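PDB 6CPU: phosphodiesterase from Candida albicans, which belongs to the cyclic nucleotide phosphodiesterase family of the HD superfamily and holds a zinc ion and a magnesium ion in its largely helical fold. Local coordinates for residues M1-L10 with Q14-L28. Numbering follows the deposited sequence.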
# COMPACT_ATOMS: atom_id res chain seq x y z
N MET A 1 -3.98 29.44 4.49
CA MET A 1 -4.52 28.62 3.35
C MET A 1 -3.54 27.56 2.80
O MET A 1 -3.84 26.37 2.86
CB MET A 1 -5.01 29.54 2.23
CG MET A 1 -6.46 29.28 1.86
SD MET A 1 -7.26 30.53 0.86
CE MET A 1 -5.91 31.17 -0.13
N ALA A 2 -2.40 27.96 2.25
CA ALA A 2 -1.47 27.02 1.63
C ALA A 2 -0.17 26.86 2.41
O ALA A 2 0.27 27.77 3.13
CB ALA A 2 -1.15 27.46 0.22
N GLU A 3 0.45 25.69 2.27
CA GLU A 3 1.82 25.49 2.67
C GLU A 3 2.67 25.89 1.47
O GLU A 3 2.48 25.35 0.37
CB GLU A 3 2.09 24.03 3.06
CG GLU A 3 3.57 23.72 3.25
CD GLU A 3 3.83 22.40 3.95
OE1 GLU A 3 3.23 22.16 5.01
OE2 GLU A 3 4.65 21.60 3.46
N VAL A 4 3.59 26.82 1.66
CA VAL A 4 4.40 27.34 0.57
C VAL A 4 5.83 26.86 0.74
O VAL A 4 6.42 27.00 1.82
CB VAL A 4 4.34 28.88 0.47
CG1 VAL A 4 5.21 29.37 -0.67
CG2 VAL A 4 2.90 29.36 0.30
N LEU A 5 6.37 26.27 -0.32
CA LEU A 5 7.72 25.75 -0.36
C LEU A 5 8.43 26.54 -1.42
O LEU A 5 8.02 26.51 -2.58
CB LEU A 5 7.71 24.27 -0.71
CG LEU A 5 6.75 23.39 0.10
CD1 LEU A 5 6.90 21.95 -0.33
CD2 LEU A 5 6.99 23.50 1.60
N SER A 6 9.48 27.27 -1.05
CA SER A 6 10.13 28.18 -1.98
C SER A 6 11.62 27.95 -2.16
O SER A 6 12.36 27.68 -1.21
CB SER A 6 9.91 29.63 -1.53
OG SER A 6 10.52 30.51 -2.46
N LEU A 7 12.06 28.09 -3.40
CA LEU A 7 13.47 28.05 -3.76
C LEU A 7 14.01 29.46 -3.99
O LEU A 7 15.18 29.61 -4.32
CB LEU A 7 13.67 27.20 -5.01
CG LEU A 7 13.54 25.68 -4.80
CD1 LEU A 7 13.54 24.95 -6.14
CD2 LEU A 7 14.66 25.17 -3.91
N VAL A 8 13.16 30.46 -3.81
CA VAL A 8 13.48 31.85 -4.14
C VAL A 8 12.93 32.81 -3.08
O VAL A 8 12.27 32.39 -2.13
CB VAL A 8 12.91 32.23 -5.53
CG1 VAL A 8 13.55 31.40 -6.62
CG2 VAL A 8 11.39 32.07 -5.55
N ASP A 9 13.19 34.11 -3.26
CA ASP A 9 12.83 35.13 -2.26
C ASP A 9 11.35 35.51 -2.21
O ASP A 9 10.87 35.97 -1.17
CB ASP A 9 13.64 36.41 -2.51
CG ASP A 9 15.13 36.16 -2.51
OD1 ASP A 9 15.65 35.65 -1.50
OD2 ASP A 9 15.77 36.46 -3.54
N LEU A 10 10.64 35.35 -3.32
CA LEU A 10 9.25 35.81 -3.43
C LEU A 10 8.35 35.28 -2.31
O LEU A 10 8.43 34.11 -1.93
CB LEU A 10 8.69 35.42 -4.80
CG LEU A 10 7.20 35.68 -5.07
CD1 LEU A 10 6.85 37.17 -4.98
CD2 LEU A 10 6.82 35.12 -6.43
N GLN A 14 -0.91 36.51 0.77
CA GLN A 14 -2.37 36.40 0.63
C GLN A 14 -2.88 34.96 0.71
O GLN A 14 -4.01 34.73 1.14
CB GLN A 14 -2.84 37.03 -0.69
CG GLN A 14 -2.14 36.51 -1.94
CD GLN A 14 -3.00 36.55 -3.20
OE1 GLN A 14 -4.15 36.99 -3.17
NE2 GLN A 14 -2.45 36.06 -4.31
N VAL A 15 -2.05 33.99 0.30
CA VAL A 15 -2.42 32.57 0.31
C VAL A 15 -1.62 31.70 1.29
O VAL A 15 -1.88 30.51 1.40
CB VAL A 15 -2.31 31.96 -1.11
CG1 VAL A 15 -3.26 32.66 -2.07
CG2 VAL A 15 -0.89 32.01 -1.64
N THR A 16 -0.68 32.30 2.02
CA THR A 16 0.28 31.55 2.82
C THR A 16 -0.15 31.34 4.28
O THR A 16 -0.45 32.29 4.98
CB THR A 16 1.65 32.25 2.81
OG1 THR A 16 2.08 32.46 1.46
CG2 THR A 16 2.70 31.42 3.54
N ASP A 17 -0.17 30.08 4.73
CA ASP A 17 -0.28 29.73 6.15
C ASP A 17 1.12 29.54 6.73
O ASP A 17 1.43 30.06 7.80
CB ASP A 17 -1.09 28.44 6.34
CG ASP A 17 -1.20 28.00 7.81
OD1 ASP A 17 -1.23 28.88 8.70
OD2 ASP A 17 -1.25 26.78 8.08
N LYS A 18 1.95 28.78 6.03
CA LYS A 18 3.32 28.51 6.47
C LYS A 18 4.23 28.48 5.25
O LYS A 18 3.85 27.94 4.19
CB LYS A 18 3.36 27.20 7.23
CG LYS A 18 4.63 26.95 8.01
CD LYS A 18 4.45 25.72 8.89
CE LYS A 18 5.65 25.49 9.78
NZ LYS A 18 5.42 24.32 10.68
N TYR A 19 5.42 29.06 5.39
CA TYR A 19 6.35 29.26 4.30
C TYR A 19 7.66 28.56 4.68
O TYR A 19 8.17 28.78 5.78
CB TYR A 19 6.56 30.76 4.10
CG TYR A 19 7.41 31.19 2.91
CD1 TYR A 19 6.82 31.69 1.76
CD2 TYR A 19 8.80 31.11 2.95
CE1 TYR A 19 7.59 32.09 0.68
CE2 TYR A 19 9.57 31.51 1.88
CZ TYR A 19 8.97 32.00 0.75
OH TYR A 19 9.75 32.39 -0.31
N TYR A 20 8.18 27.72 3.79
CA TYR A 20 9.47 27.04 3.96
C TYR A 20 10.37 27.50 2.85
O TYR A 20 10.00 27.41 1.68
CB TYR A 20 9.34 25.51 3.88
CG TYR A 20 8.59 24.83 4.99
CD1 TYR A 20 9.26 24.04 5.93
CD2 TYR A 20 7.21 24.95 5.11
CE1 TYR A 20 8.57 23.40 6.95
CE2 TYR A 20 6.52 24.30 6.11
CZ TYR A 20 7.20 23.54 7.03
OH TYR A 20 6.50 22.91 8.04
N LYS A 21 11.54 28.01 3.20
CA LYS A 21 12.51 28.41 2.21
C LYS A 21 13.58 27.34 2.19
O LYS A 21 14.18 27.04 3.21
CB LYS A 21 13.12 29.79 2.56
CG LYS A 21 14.28 30.22 1.68
CD LYS A 21 13.84 30.56 0.27
CE LYS A 21 15.02 30.53 -0.68
NZ LYS A 21 16.08 31.47 -0.23
N PHE A 22 13.79 26.74 1.03
CA PHE A 22 14.78 25.69 0.89
C PHE A 22 15.99 26.22 0.14
O PHE A 22 15.84 26.96 -0.84
CB PHE A 22 14.17 24.47 0.18
CG PHE A 22 13.14 23.78 1.01
CD1 PHE A 22 13.53 22.92 2.03
CD2 PHE A 22 11.79 24.05 0.84
CE1 PHE A 22 12.59 22.31 2.84
CE2 PHE A 22 10.85 23.45 1.65
CZ PHE A 22 11.25 22.57 2.64
N ASP A 23 17.17 25.83 0.60
CA ASP A 23 18.41 26.22 -0.04
C ASP A 23 18.65 25.41 -1.31
O ASP A 23 19.33 25.89 -2.23
CB ASP A 23 19.60 26.09 0.92
CG ASP A 23 19.84 24.67 1.40
OD1 ASP A 23 18.90 23.84 1.39
OD2 ASP A 23 20.98 24.37 1.80
N THR A 24 18.11 24.19 -1.36
CA THR A 24 18.32 23.30 -2.50
C THR A 24 17.04 22.54 -2.86
O THR A 24 16.19 22.31 -2.01
CB THR A 24 19.41 22.24 -2.21
OG1 THR A 24 18.97 21.35 -1.18
CG2 THR A 24 20.72 22.89 -1.76
N PHE A 25 16.94 22.15 -4.13
CA PHE A 25 15.82 21.37 -4.63
C PHE A 25 15.82 20.01 -3.94
O PHE A 25 14.76 19.47 -3.61
CB PHE A 25 15.92 21.20 -6.16
CG PHE A 25 14.71 20.55 -6.81
CD1 PHE A 25 13.42 20.94 -6.48
CD2 PHE A 25 14.88 19.58 -7.79
CE1 PHE A 25 12.32 20.35 -7.09
CE2 PHE A 25 13.79 19.00 -8.42
CZ PHE A 25 12.50 19.38 -8.06
N LYS A 26 17.01 19.45 -3.72
CA LYS A 26 17.14 18.18 -3.03
C LYS A 26 16.50 18.23 -1.64
O LYS A 26 15.76 17.33 -1.26
CB LYS A 26 18.60 17.75 -2.93
CG LYS A 26 18.77 16.40 -2.27
CD LYS A 26 20.23 15.97 -2.18
CE LYS A 26 20.86 16.33 -0.85
NZ LYS A 26 22.24 15.78 -0.78
N HIS A 27 16.77 19.29 -0.88
CA HIS A 27 16.17 19.41 0.44
C HIS A 27 14.63 19.58 0.38
O HIS A 27 13.89 19.02 1.21
CB HIS A 27 16.82 20.53 1.25
CG HIS A 27 18.18 20.18 1.76
ND1 HIS A 27 19.15 21.14 2.00
CD2 HIS A 27 18.74 18.99 2.09
CE1 HIS A 27 20.24 20.55 2.46
NE2 HIS A 27 20.02 19.25 2.52
N LEU A 28 14.16 20.32 -0.62
CA LEU A 28 12.71 20.44 -0.87
C LEU A 28 12.07 19.06 -1.15
O LEU A 28 11.03 18.72 -0.58
CB LEU A 28 12.45 21.41 -2.03
CG LEU A 28 11.02 21.92 -2.19
CD1 LEU A 28 10.98 23.26 -2.91
CD2 LEU A 28 10.17 20.91 -2.94
O HOH W 1 5.14 21.10 6.71
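The Tyr19 ring has the carbonyl oxygens Leu10 O and Val8 O at its edge, near its plane, whereas Val4 CG1 and Ser6 CB come to it obliquely; CG1 lies 3.7 Å from Tyr19 CD1. With CG anti to the backbone N (chi1 -174°), the ring reaches toward the loop that follows strand 2-6, where Tyr19 OH donates to Leu10 O at 2.7 Å, tilted 35° from the carbonyl plane. Ser6 OG donates to Val8 O in the same loop. On the other face of the sheet, Leu5 CD2 lies 3.8 Å from Tyr20 CD2, the two side chains pointing the same way, and meets the edge of Phe22 in its plane. Leu28 CA, from the helix that follows, sits over the centre of one Phe22 face, 3.8 Å above it. The two N-terminal strands pair in parallel within a four-stranded sheet, 16-21 at its margin and 2-6 between it and strand 46-49, remote from the zinc site. Val4 and Ser6 each give and take backbone bonds, among them Val4 N to Lys18 O at 2.8 Å. A beta bulge shifts the register between Ala2 and Glu3. A water joins Glu3 OE1 to Tyr20 OH, while Glu3 OE2 forms a salt bridge with Lys35 and accepts from His31.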